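PDB 3BF4: ethyl tert-butyl ether degradation EthD protein from Ralstonia eutropha JMP134, which is of unknown function but belongs to the EthD family, to which oxidoreductase activity is generally, and only tentatively, assigned. Local coordinates for residues I21-M26 with P113-S118; Y27-G32 with G71-F76; E31-D36 with T109-V114; M45-A50 with A99-D104; A55-T60 with A81-S86. The protein carries 3 engineered substitutions. All blocks are in the same frame, centred on the assembly; numbering follows the deposited sequence.

Interaction 1: residues I21-M26 with P113-S118; sequences IKVNVM and PVLQIS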
# COMPACT_ATOMS: atom_id res chain seq x y z
N ILE A 21 1.80 -9.31 -8.53
CA ILE A 21 2.53 -8.24 -7.89
C ILE A 21 1.63 -7.03 -7.71
O ILE A 21 0.57 -6.92 -8.35
CB ILE A 21 3.85 -7.82 -8.64
CG1 ILE A 21 3.57 -7.26 -10.04
CG2 ILE A 21 4.84 -9.01 -8.67
CD1 ILE A 21 4.68 -6.39 -10.60
N LYS A 22 2.11 -6.15 -6.84
CA LYS A 22 1.49 -4.88 -6.51
C LYS A 22 2.60 -3.85 -6.68
O LYS A 22 3.65 -3.98 -6.04
CB LYS A 22 1.01 -4.95 -5.06
CG LYS A 22 0.25 -3.76 -4.52
CD LYS A 22 -0.48 -4.18 -3.23
CE LYS A 22 -1.18 -3.02 -2.55
NZ LYS A 22 -0.22 -2.05 -1.95
N VAL A 23 2.42 -2.89 -7.59
CA VAL A 23 3.38 -1.81 -7.80
C VAL A 23 2.82 -0.60 -7.03
O VAL A 23 1.75 -0.11 -7.37
CB VAL A 23 3.57 -1.46 -9.29
CG1 VAL A 23 4.59 -0.32 -9.45
CG2 VAL A 23 4.02 -2.70 -10.08
N ASN A 24 3.55 -0.16 -6.02
CA ASN A 24 3.18 0.95 -5.14
C ASN A 24 3.91 2.22 -5.53
O ASN A 24 5.14 2.19 -5.67
CB ASN A 24 3.59 0.60 -3.70
CG ASN A 24 2.89 -0.65 -3.18
OD1 ASN A 24 1.68 -0.69 -3.09
ND2 ASN A 24 3.67 -1.66 -2.80
N VAL A 25 3.18 3.32 -5.73
CA VAL A 25 3.79 4.65 -5.96
C VAL A 25 3.31 5.46 -4.76
O VAL A 25 2.10 5.56 -4.52
CB VAL A 25 3.38 5.28 -7.28
CG1 VAL A 25 4.15 6.59 -7.49
CG2 VAL A 25 3.62 4.31 -8.43
N MSE A 26 4.25 6.00 -3.99
CA MSE A 26 3.98 6.65 -2.72
C MSE A 26 4.67 8.00 -2.64
O MSE A 26 5.90 8.06 -2.66
CB MSE A 26 4.45 5.70 -1.61
CG MSE A 26 3.84 4.31 -1.74
SE MSE A 26 4.57 2.98 -0.57
CE MSE A 26 6.43 2.98 -1.18
N PRO A 113 8.18 10.54 -6.08
CA PRO A 113 7.61 9.40 -5.37
C PRO A 113 8.61 8.28 -5.07
O PRO A 113 9.68 8.20 -5.70
CB PRO A 113 6.55 8.88 -6.33
CG PRO A 113 7.04 9.25 -7.65
CD PRO A 113 7.84 10.50 -7.52
N VAL A 114 8.25 7.47 -4.09
CA VAL A 114 8.97 6.25 -3.73
C VAL A 114 8.17 5.15 -4.46
O VAL A 114 6.94 5.12 -4.38
CB VAL A 114 9.00 6.02 -2.22
CG1 VAL A 114 9.72 4.71 -1.87
CG2 VAL A 114 9.67 7.20 -1.52
N LEU A 115 8.88 4.31 -5.22
CA LEU A 115 8.29 3.21 -5.96
C LEU A 115 8.75 1.90 -5.36
O LEU A 115 9.94 1.72 -5.07
CB LEU A 115 8.66 3.28 -7.44
CG LEU A 115 7.99 2.24 -8.37
CD1 LEU A 115 7.69 2.83 -9.76
CD2 LEU A 115 8.79 0.92 -8.52
N GLN A 116 7.81 0.97 -5.20
CA GLN A 116 8.06 -0.36 -4.67
C GLN A 116 7.25 -1.42 -5.40
O GLN A 116 6.08 -1.20 -5.68
CB GLN A 116 7.68 -0.40 -3.18
CG GLN A 116 7.70 -1.80 -2.56
CD GLN A 116 7.82 -1.85 -1.07
OE1 GLN A 116 8.32 -0.94 -0.44
NE2 GLN A 116 7.44 -2.99 -0.51
N ILE A 117 7.88 -2.57 -5.61
CA ILE A 117 7.22 -3.75 -6.14
C ILE A 117 7.17 -4.76 -4.99
O ILE A 117 8.18 -5.04 -4.35
CB ILE A 117 7.94 -4.34 -7.37
CG1 ILE A 117 8.10 -3.22 -8.42
CG2 ILE A 117 7.14 -5.56 -7.91
CD1 ILE A 117 8.03 -3.65 -9.84
N SER A 118 5.97 -5.29 -4.75
CA SER A 118 5.69 -6.28 -3.73
C SER A 118 4.97 -7.48 -4.32
O SER A 118 4.26 -7.36 -5.32
CB SER A 118 4.73 -5.71 -2.66
OG SER A 118 5.22 -4.55 -2.00
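Val23 and Ile117 meet side by side on one face of an antiparallel ladder, with Val23 CG2 4.1 Å from Ile117 CD1. Ile21 comes at Ile117 from a slant: its CD1 rests 3.7 Å from Ile117 CG2. Ile21 holds CG1 between the backbone N and the carbonyl carbon (chi1 63°), which leaves CD1 on the Ile117 side. At the other end Val25 CG1 lies alongside the Pro113 ring, 3.5 Å from its CB. The opposite face carries Lys22, Asn24, Met26, Val114, Gln116 and Ser118. Met26 is selenomethionine. Its chain bends at chi3 (-61°), and the methyl CE turns back to lie 3.8 Å from Val114 CG1. Lys22 NZ donates to a lone pair of Asn24 OD1 at 2.6 Å, in the carbonyl plane. Glu62 of the second subunit binds Lys22 NZ, Asn24 ND2 and Ser118 OG, so this polar cluster is completed across the dimer. Six backbone bonds hold the strands, among them Asn24 N to Gln116 O at 2.8 Å. In the ferredoxin-like sheet, strand 21-28 lies between strands 76-84 and 114-120. Phe90 of helix 87-103 packs on Val23 and Ile117, and a strand of the second subunit pairs with Ile117 and Ser118.

Interaction 2: residues Y27-G32 with G71-F76; sequences YPYTEG and GAPPAF. With EDO (1,2-ethanediol), chain C.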
# COMPACT_ATOMS: atom_id res chain seq x y z
N TYR A 27 3.88 9.07 -2.58
CA TYR A 27 4.38 10.45 -2.59
C TYR A 27 4.50 10.94 -1.17
O TYR A 27 3.47 11.16 -0.54
CB TYR A 27 3.44 11.35 -3.39
CG TYR A 27 3.36 11.00 -4.85
CD1 TYR A 27 4.14 11.67 -5.80
CD2 TYR A 27 2.50 9.98 -5.30
CE1 TYR A 27 4.07 11.34 -7.16
CE2 TYR A 27 2.43 9.64 -6.65
CZ TYR A 27 3.22 10.32 -7.58
OH TYR A 27 3.15 9.99 -8.91
N PRO A 28 5.75 11.12 -0.65
CA PRO A 28 5.92 11.59 0.73
C PRO A 28 5.29 12.96 0.97
O PRO A 28 5.35 13.84 0.10
CB PRO A 28 7.45 11.70 0.88
CG PRO A 28 8.00 10.86 -0.16
CD PRO A 28 7.06 10.92 -1.29
N TYR A 29 4.65 13.10 2.14
CA TYR A 29 4.03 14.36 2.55
C TYR A 29 5.15 15.33 2.87
O TYR A 29 6.04 15.00 3.65
CB TYR A 29 3.14 14.16 3.79
CG TYR A 29 2.46 15.42 4.33
CD1 TYR A 29 1.17 15.79 3.92
CD2 TYR A 29 3.12 16.24 5.26
CE1 TYR A 29 0.55 16.96 4.42
CE2 TYR A 29 2.51 17.41 5.77
CZ TYR A 29 1.23 17.76 5.34
OH TYR A 29 0.64 18.91 5.85
N THR A 30 5.10 16.51 2.26
CA THR A 30 6.07 17.59 2.49
C THR A 30 5.24 18.86 2.75
O THR A 30 4.49 19.29 1.86
CB THR A 30 7.02 17.76 1.28
OG1 THR A 30 7.43 16.48 0.77
CG2 THR A 30 8.24 18.59 1.68
N GLU A 31 5.34 19.41 3.97
CA GLU A 31 4.58 20.61 4.41
C GLU A 31 4.61 21.76 3.40
O GLU A 31 5.68 22.28 3.08
CB GLU A 31 5.11 21.12 5.77
N GLY A 32 3.43 22.09 2.85
CA GLY A 32 3.29 23.16 1.85
C GLY A 32 3.51 22.81 0.39
O GLY A 32 3.14 23.60 -0.48
N GLY A 71 -3.08 14.74 15.37
CA GLY A 71 -2.70 15.89 14.56
C GLY A 71 -1.46 15.67 13.71
O GLY A 71 -0.98 16.63 13.08
N ALA A 72 -0.96 14.43 13.64
CA ALA A 72 0.24 14.10 12.88
C ALA A 72 -0.18 13.97 11.44
O ALA A 72 -1.22 13.37 11.16
CB ALA A 72 0.87 12.78 13.35
N PRO A 73 0.62 14.54 10.51
CA PRO A 73 0.30 14.37 9.11
C PRO A 73 0.62 12.95 8.65
O PRO A 73 1.34 12.22 9.35
CB PRO A 73 1.21 15.39 8.42
CG PRO A 73 2.35 15.56 9.32
CD PRO A 73 1.82 15.38 10.70
N PRO A 74 0.09 12.54 7.49
CA PRO A 74 0.39 11.20 6.99
C PRO A 74 1.82 11.16 6.46
O PRO A 74 2.40 12.21 6.13
CB PRO A 74 -0.61 11.04 5.85
CG PRO A 74 -0.76 12.43 5.32
CD PRO A 74 -0.75 13.30 6.54
N ALA A 75 2.40 9.96 6.39
CA ALA A 75 3.73 9.77 5.80
C ALA A 75 3.70 10.18 4.32
O ALA A 75 4.59 10.90 3.85
CB ALA A 75 4.19 8.31 5.93
N PHE A 76 2.65 9.74 3.62
CA PHE A 76 2.45 9.95 2.19
C PHE A 76 1.17 10.73 1.93
O PHE A 76 0.10 10.34 2.41
CB PHE A 76 2.39 8.59 1.47
CG PHE A 76 3.60 7.75 1.71
CD1 PHE A 76 4.80 8.05 1.07
CD2 PHE A 76 3.57 6.70 2.63
CE1 PHE A 76 5.98 7.29 1.32
CE2 PHE A 76 4.72 5.93 2.88
CZ PHE A 76 5.93 6.23 2.22
C1 EDO C . 1.30 6.98 -10.55
O1 EDO C . 1.66 7.60 -9.30
C2 EDO C . 2.46 6.92 -11.55
O2 EDO C . 3.39 7.99 -11.32
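Tyr29 and Ala75 share the one hydrogen bond across this contact. Tyr29 N donates to Ala75 O at 2.8 Å and nearly straight (177°), though it sits tilted out of the carbonyl plane. Two CA-H...O contacts flank it. Phe76 CA lies 3.2 Å from Tyr27 O, and Pro28 CA lies 3.5 Å from Ala75 O. Pro28 and Phe76 form an antiparallel non-hydrogen-bonded pair. Here strand 21-28 of the ferredoxin-like sheet meets the start of strand 76-84, where the loop from strand 58-66 enters the sheet. Apolar contacts gather on the Tyr29 ring. Its CG stands opposite the backbone N (chi1 178°), which carries the ring out toward Pro73 and Pro74. Pro73 CB makes a CH-pi contact over one face, 3.8 Å from the centroid and shifted toward the rim. Pro74 CD approaches Tyr29 CD1 at 4.1 Å. The Phe76 ring turns its edge to the peptide between Tyr27 and Pro28, with CD1 3.6 Å from Pro28 N. Polar contacts of Tyr27 lead away from the loop. Its OH is hydrogen-bonded to Tyr108 OH and, at 2.8 Å, to ethanediol O1, which lies at the ring edge near its plane. Tyr40 OH binds the same ethanediol, probably a crystallisation additive.

Interaction 3: residues E31-D36 with T109-V114; sequences EGARFD and TDIAPV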
# COMPACT_ATOMS: atom_id res chain seq x y z
N GLU A 31 5.34 19.41 3.97
CA GLU A 31 4.58 20.61 4.41
C GLU A 31 4.61 21.76 3.40
O GLU A 31 5.68 22.28 3.08
CB GLU A 31 5.11 21.12 5.77
N GLY A 32 3.43 22.09 2.85
CA GLY A 32 3.29 23.16 1.85
C GLY A 32 3.51 22.81 0.39
O GLY A 32 3.14 23.60 -0.48
N ALA A 33 4.11 21.64 0.10
CA ALA A 33 4.39 21.19 -1.28
C ALA A 33 3.11 20.93 -2.06
O ALA A 33 2.09 20.55 -1.49
CB ALA A 33 5.27 19.95 -1.29
N ARG A 34 3.19 21.11 -3.37
CA ARG A 34 2.05 20.95 -4.28
C ARG A 34 1.70 19.49 -4.60
O ARG A 34 2.58 18.69 -4.93
CB ARG A 34 2.35 21.70 -5.59
CG ARG A 34 1.25 21.66 -6.66
CD ARG A 34 1.60 22.55 -7.82
NE ARG A 34 2.85 22.12 -8.47
CZ ARG A 34 2.96 21.33 -9.55
NH1 ARG A 34 1.90 20.81 -10.19
NH2 ARG A 34 4.18 21.05 -10.00
N PHE A 35 0.41 19.15 -4.49
CA PHE A 35 -0.13 17.88 -4.97
C PHE A 35 -1.60 18.03 -5.37
O PHE A 35 -2.49 18.07 -4.50
CB PHE A 35 0.02 16.73 -3.98
CG PHE A 35 -0.19 15.37 -4.63
CD1 PHE A 35 -1.47 14.84 -4.82
CD2 PHE A 35 0.91 14.66 -5.11
CE1 PHE A 35 -1.66 13.60 -5.45
CE2 PHE A 35 0.74 13.41 -5.74
CZ PHE A 35 -0.54 12.88 -5.91
N ASP A 36 -1.84 18.10 -6.68
CA ASP A 36 -3.19 18.24 -7.24
C ASP A 36 -3.82 16.84 -7.26
O ASP A 36 -3.60 16.07 -8.19
CB ASP A 36 -3.11 18.87 -8.65
CG ASP A 36 -4.48 19.16 -9.27
OD1 ASP A 36 -5.53 18.69 -8.77
OD2 ASP A 36 -4.50 19.85 -10.30
N THR A 109 2.37 17.56 -9.37
CA THR A 109 3.22 17.63 -8.19
C THR A 109 4.72 17.78 -8.49
O THR A 109 5.19 17.41 -9.58
CB THR A 109 3.07 16.34 -7.32
OG1 THR A 109 3.73 16.51 -6.05
CG2 THR A 109 3.66 15.07 -8.02
N ASP A 110 5.46 18.35 -7.54
CA ASP A 110 6.94 18.41 -7.59
C ASP A 110 7.56 17.40 -6.60
O ASP A 110 8.78 17.38 -6.42
CB ASP A 110 7.46 19.84 -7.31
CG ASP A 110 7.28 20.79 -8.50
OD1 ASP A 110 7.42 20.36 -9.67
OD2 ASP A 110 7.03 21.98 -8.25
N ILE A 111 6.74 16.52 -6.01
CA ILE A 111 7.20 15.50 -5.07
C ILE A 111 7.68 14.27 -5.86
O ILE A 111 6.95 13.75 -6.69
CB ILE A 111 6.07 15.08 -4.07
CG1 ILE A 111 5.58 16.31 -3.27
CG2 ILE A 111 6.56 13.97 -3.14
CD1 ILE A 111 4.48 16.03 -2.25
N ALA A 112 8.92 13.84 -5.59
CA ALA A 112 9.50 12.64 -6.19
C ALA A 112 8.92 11.44 -5.40
O ALA A 112 9.11 11.37 -4.18
CB ALA A 112 11.03 12.64 -6.10
N PRO A 113 8.18 10.54 -6.08
CA PRO A 113 7.61 9.40 -5.37
C PRO A 113 8.61 8.28 -5.07
O PRO A 113 9.68 8.20 -5.70
CB PRO A 113 6.55 8.88 -6.33
CG PRO A 113 7.04 9.25 -7.65
CD PRO A 113 7.84 10.50 -7.52
N VAL A 114 8.25 7.47 -4.09
CA VAL A 114 8.97 6.25 -3.73
C VAL A 114 8.17 5.15 -4.46
O VAL A 114 6.94 5.12 -4.38
CB VAL A 114 9.00 6.02 -2.22
CG1 VAL A 114 9.72 4.71 -1.87
CG2 VAL A 114 9.67 7.20 -1.52
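The Arg34 guanidinium lays one face over the Thr109 backbone and, in one of two modelled conformers of Asp110, turns an edge to that carboxylate. Thr109 CA is 3.8 Å above the guanidinium plane, toward its rim. At the edge, Arg34 NH2 lies 3.3 Å from Asp110 OD1, a long salt bridge that is doubtful because it belongs to that one conformer. The bend at chi3 (61°) brings the arginine head back over Thr109. Arg34 NH2 also donates to Ala106 O, its stronger partner. The Phe35 ring meets Thr109 obliquely, with CD2 3.5 Å from Thr109 CB. Tyr27, Tyr40 and Tyr108 each pair with that ring edge-to-face. Thr109 OG1 donates to Arg34 O at 2.7 Å, in the carbonyl plane. Thr109 OG1 in turn accepts from Ile111 N at 3.0 Å (162°), closing an ST turn. Thr109 OG1 lies opposite its backbone N (chi1 -170°), which places it within reach of both partners. Ala33 CB and Ile111 CD1 add a looser apolar contact at 4.1 Å. The contact joins the loop before helix 37-52 to the loop before strand 114-120. The grips are unequal. The buried threonine hydroxyl has two partners, giving its proton to Arg34 O and accepting from Ile111 N, and ties its own turn to the facing loop. The salt bridge lies among exposed side chains and probably adds less.

Interaction 4: residues M45-A50 with A99-D104; sequences MPMVKA and AEILGD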
# COMPACT_ATOMS: atom_id res chain seq x y z
N MSE A 45 -3.84 8.91 -13.46
CA MSE A 45 -4.07 7.46 -13.24
C MSE A 45 -4.77 6.72 -14.40
O MSE A 45 -4.35 5.61 -14.73
CB MSE A 45 -4.79 7.19 -11.91
CG MSE A 45 -4.02 7.56 -10.65
SE MSE A 45 -2.40 6.55 -10.44
CE MSE A 45 -3.19 4.76 -10.30
N PRO A 46 -5.84 7.30 -14.99
CA PRO A 46 -6.44 6.69 -16.16
C PRO A 46 -5.47 6.61 -17.36
O PRO A 46 -5.53 5.64 -18.13
CB PRO A 46 -7.64 7.61 -16.45
CG PRO A 46 -7.95 8.18 -15.11
CD PRO A 46 -6.61 8.48 -14.58
N MSE A 47 -4.61 7.63 -17.52
CA MSE A 47 -3.57 7.60 -18.56
C MSE A 47 -2.55 6.48 -18.28
O MSE A 47 -2.21 5.74 -19.19
CB MSE A 47 -2.89 8.96 -18.72
CG MSE A 47 -1.79 9.02 -19.79
SE MSE A 47 -0.02 8.36 -19.19
CE MSE A 47 0.26 9.62 -17.71
N VAL A 48 -2.08 6.36 -17.04
CA VAL A 48 -1.10 5.30 -16.70
C VAL A 48 -1.70 3.90 -16.92
O VAL A 48 -1.02 3.01 -17.45
CB VAL A 48 -0.54 5.42 -15.25
CG1 VAL A 48 0.42 4.27 -14.94
CG2 VAL A 48 0.17 6.78 -15.04
N LYS A 49 -2.97 3.73 -16.52
CA LYS A 49 -3.67 2.45 -16.71
C LYS A 49 -3.83 2.13 -18.20
O LYS A 49 -3.64 0.99 -18.59
CB LYS A 49 -5.03 2.43 -16.00
CG LYS A 49 -5.83 1.11 -16.12
CD LYS A 49 -5.08 -0.07 -15.51
CE LYS A 49 -5.99 -1.28 -15.39
NZ LYS A 49 -6.42 -1.79 -16.73
N ALA A 50 -4.18 3.14 -19.01
CA ALA A 50 -4.29 2.98 -20.48
C ALA A 50 -2.98 2.45 -21.07
O ALA A 50 -3.00 1.53 -21.91
CB ALA A 50 -4.67 4.30 -21.16
N ALA A 99 8.66 7.04 -20.05
CA ALA A 99 9.10 8.42 -20.35
C ALA A 99 7.89 9.36 -20.29
O ALA A 99 7.91 10.35 -19.56
CB ALA A 99 9.80 8.50 -21.68
N GLU A 100 6.82 8.99 -21.00
CA GLU A 100 5.57 9.74 -20.98
C GLU A 100 4.98 9.80 -19.56
O GLU A 100 4.58 10.88 -19.12
CB GLU A 100 4.54 9.12 -21.90
CG GLU A 100 3.24 9.92 -21.94
CD GLU A 100 2.18 9.33 -22.81
OE1 GLU A 100 2.35 8.18 -23.29
OE2 GLU A 100 1.17 10.04 -23.00
N ILE A 101 4.91 8.66 -18.88
CA ILE A 101 4.34 8.60 -17.53
C ILE A 101 5.07 9.56 -16.58
O ILE A 101 4.44 10.41 -15.97
CB ILE A 101 4.31 7.15 -16.98
CG1 ILE A 101 3.27 6.32 -17.74
CG2 ILE A 101 3.97 7.14 -15.48
CD1 ILE A 101 3.43 4.83 -17.58
N LEU A 102 6.40 9.46 -16.54
CA LEU A 102 7.25 10.34 -15.72
C LEU A 102 7.14 11.81 -16.11
O LEU A 102 7.15 12.67 -15.24
CB LEU A 102 8.72 9.90 -15.76
CG LEU A 102 9.03 8.55 -15.12
CD1 LEU A 102 10.48 8.16 -15.47
CD2 LEU A 102 8.81 8.56 -13.59
N GLY A 103 7.02 12.09 -17.41
CA GLY A 103 6.87 13.45 -17.91
C GLY A 103 5.61 14.17 -17.47
O GLY A 103 5.58 15.39 -17.47
N ASP A 104 4.57 13.41 -17.09
CA ASP A 104 3.29 13.95 -16.62
C ASP A 104 3.26 14.28 -15.12
O ASP A 104 2.35 15.01 -14.68
CB ASP A 104 2.16 12.94 -16.94
CG ASP A 104 0.75 13.51 -16.74
OD1 ASP A 104 0.48 14.62 -17.23
OD2 ASP A 104 -0.08 12.86 -16.09
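Val48 and Ile101 form the buried apolar centre of a contact between two antiparallel helices of the ferredoxin-like fold. Helices 37-52 and 87-103 lie side by side against the same sheet. Their short axis segments run 10.5 Å apart at an angle of 173°. This is a wide spacing, bridged by side chains alone, with no hydrogen bond between the two segments. The apolar contacts come first. Val48 and Ile101 cross at about a right angle. Val48 CG2 meets Ile101 CG2 at 3.8 Å, and Val48 CG1 reaches Ile101 CD1 at 4.0 Å. Behind this pair, Val48 packs on Phe82 of strand 76-84. Met47, a selenomethionine, reaches across at a slant and puts SE 4.1 Å from Ile101 CG1. With CG anti to the backbone N, the chain sets out toward helix 87-103. Bends at chi2 (-83°) and chi3 (-59°) then turn its end toward Asp104. The polar groups lie around this apolar patch and find their bonds beyond the two segments. Glu100 makes a salt bridge with Arg51, on the next turn of helix 37-52. Asp104 OD1 is bonded to Asn107 ND2 and Tyr39 OH, and OD2 to His44 ND1. These bonds hold the carboxylate where the methionine end comes to it from the opposite direction, with Met47 CE 3.6 Å from Asp104 OD2.

Interaction 5: residues A55-T60 with A81-S86; sequences ACAYYT and AFICDS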
# COMPACT_ATOMS: atom_id res chain seq x y z
N ALA A 55 -1.45 -5.55 -18.83
CA ALA A 55 -0.41 -5.78 -17.82
C ALA A 55 -0.87 -5.46 -16.39
O ALA A 55 -0.29 -5.98 -15.44
CB ALA A 55 0.83 -4.96 -18.16
N CYS A 56 -1.89 -4.61 -16.23
CA CYS A 56 -2.46 -4.25 -14.94
C CYS A 56 -3.93 -4.66 -14.89
O CYS A 56 -4.70 -4.26 -15.76
CB CYS A 56 -2.33 -2.75 -14.74
SG CYS A 56 -3.08 -2.13 -13.21
N ALA A 57 -4.29 -5.47 -13.88
CA ALA A 57 -5.68 -5.92 -13.67
C ALA A 57 -6.56 -4.75 -13.20
O ALA A 57 -7.67 -4.57 -13.68
CB ALA A 57 -5.74 -7.06 -12.64
N TYR A 58 -6.06 -4.01 -12.22
CA TYR A 58 -6.74 -2.82 -11.70
C TYR A 58 -5.78 -2.00 -10.88
O TYR A 58 -4.71 -2.49 -10.51
CB TYR A 58 -7.97 -3.18 -10.83
CG TYR A 58 -7.64 -4.01 -9.61
CD1 TYR A 58 -7.74 -5.40 -9.65
CD2 TYR A 58 -7.24 -3.41 -8.41
CE1 TYR A 58 -7.44 -6.19 -8.53
CE2 TYR A 58 -6.92 -4.19 -7.27
CZ TYR A 58 -7.04 -5.57 -7.34
OH TYR A 58 -6.75 -6.33 -6.25
N TYR A 59 -6.17 -0.75 -10.62
CA TYR A 59 -5.42 0.14 -9.77
C TYR A 59 -6.28 0.64 -8.61
O TYR A 59 -7.50 0.53 -8.64
CB TYR A 59 -4.79 1.30 -10.55
CG TYR A 59 -5.73 2.34 -11.13
CD1 TYR A 59 -6.21 3.40 -10.34
CD2 TYR A 59 -6.09 2.31 -12.48
CE1 TYR A 59 -7.08 4.39 -10.88
CE2 TYR A 59 -6.95 3.30 -13.02
CZ TYR A 59 -7.44 4.33 -12.22
OH TYR A 59 -8.29 5.29 -12.74
N THR A 60 -5.60 1.14 -7.58
CA THR A 60 -6.22 1.76 -6.41
C THR A 60 -5.57 3.13 -6.21
O THR A 60 -4.43 3.34 -6.62
CB THR A 60 -6.01 0.92 -5.09
OG1 THR A 60 -4.67 1.06 -4.63
CG2 THR A 60 -6.33 -0.55 -5.29
N ALA A 81 -1.67 2.03 -6.26
CA ALA A 81 -1.15 0.69 -6.48
C ALA A 81 -1.68 0.12 -7.78
O ALA A 81 -2.84 0.29 -8.08
CB ALA A 81 -1.47 -0.23 -5.32
N PHE A 82 -0.79 -0.52 -8.55
CA PHE A 82 -1.14 -1.23 -9.77
C PHE A 82 -0.98 -2.72 -9.46
O PHE A 82 0.12 -3.17 -9.13
CB PHE A 82 -0.23 -0.82 -10.93
CG PHE A 82 -0.24 0.65 -11.19
CD1 PHE A 82 -1.28 1.23 -11.93
CD2 PHE A 82 0.77 1.47 -10.69
CE1 PHE A 82 -1.31 2.62 -12.17
CE2 PHE A 82 0.75 2.85 -10.93
CZ PHE A 82 -0.29 3.43 -11.67
N ILE A 83 -2.09 -3.46 -9.53
CA ILE A 83 -2.12 -4.89 -9.30
C ILE A 83 -1.92 -5.50 -10.69
O ILE A 83 -2.72 -5.23 -11.61
CB ILE A 83 -3.44 -5.34 -8.59
CG1 ILE A 83 -3.41 -4.91 -7.12
CG2 ILE A 83 -3.66 -6.87 -8.67
CD1 ILE A 83 -3.37 -3.40 -6.88
N CYS A 84 -0.84 -6.28 -10.83
CA CYS A 84 -0.42 -6.87 -12.10
C CYS A 84 -0.12 -8.35 -11.94
O CYS A 84 0.49 -8.76 -10.94
CB CYS A 84 0.87 -6.17 -12.57
SG CYS A 84 0.69 -4.35 -12.71
N ASP A 85 -0.54 -9.14 -12.92
CA ASP A 85 -0.31 -10.60 -12.90
C ASP A 85 1.17 -10.97 -13.15
O ASP A 85 1.62 -12.01 -12.69
CB ASP A 85 -1.21 -11.30 -13.93
CG ASP A 85 -2.72 -11.16 -13.60
OD1 ASP A 85 -3.14 -11.48 -12.46
OD2 ASP A 85 -3.48 -10.74 -14.51
N SER A 86 1.92 -10.09 -13.82
CA SER A 86 3.32 -10.33 -14.18
C SER A 86 4.18 -9.09 -14.00
O SER A 86 3.85 -8.04 -14.56
CB SER A 86 3.37 -10.75 -15.65
OG SER A 86 4.67 -10.64 -16.22
O HOH W 1 0.80 -8.44 -15.83
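Ile83 lies over one face of the Tyr58 ring. Its CB makes a CH-pi contact 3.9 Å from the centroid, and Ile83 CG1 approaches Tyr58 CE2 at 3.6 Å. Tyr58 CG sits between the backbone N and the carbonyl carbon (chi1 60°), which folds the ring across toward Ile83. On the other face of the sheet, Tyr59 CB packs on Phe82 CD1 at 3.8 Å. Cys56 SG lies at the edge of the Phe82 ring, 5.3 Å from its centroid, a sulfur-aromatic contact. The backbones set these pairs. Ile83 N donates to Tyr58 O at 3.0 Å, and Thr60 and Ala81 exchange two bonds. Ala57 N also reaches Ile83 O at 2.8 Å, at a bent 140°. Between the diverging ends a water lies 2.7 Å from Ala55 O, to which it probably donates, and accepts from Ser86 N. Ser86 OG caps the N-terminus of helix 87-103 through Asn89 N. Further out, Met45, Val48 and Leu52 of helix 37-52 cover Phe82. The contact joins the two strands of the hairpin 58-66 and 76-84. The two faces differ in character. The Phe82 face is largely apolar and packs under helix 37-52. On the other, Tyr58 OH binds Glu123 of the same chain, while its ring takes a cation-pi contact from Arg124 of the second subunit.

Interactions 1, 2 and 5 lie on one antiparallel sheet, ordered 58-66, 76-84, 21-28, 114-120. Interaction 1 pairs its first and last strands, so the last returns beside the first. Interactions 2 to 5 fall, wholly or in part, between those strands along the chain; interaction 3 shares Pro113 and Val114 with interaction 1. Interaction 5 joins the other two strands, its centre about 11 Å from that of interaction 1. Interactions 2 and 3 gather at one end of the sheet, centres about 10 Å apart. Interaction 5 lies about 25 Å from interaction 2. Interaction 4 pairs the helices and touches interaction 5 through Met45 and Val48. Interactions 1, 2 and 5 reach the second subunit, so the sheet also builds the dimer.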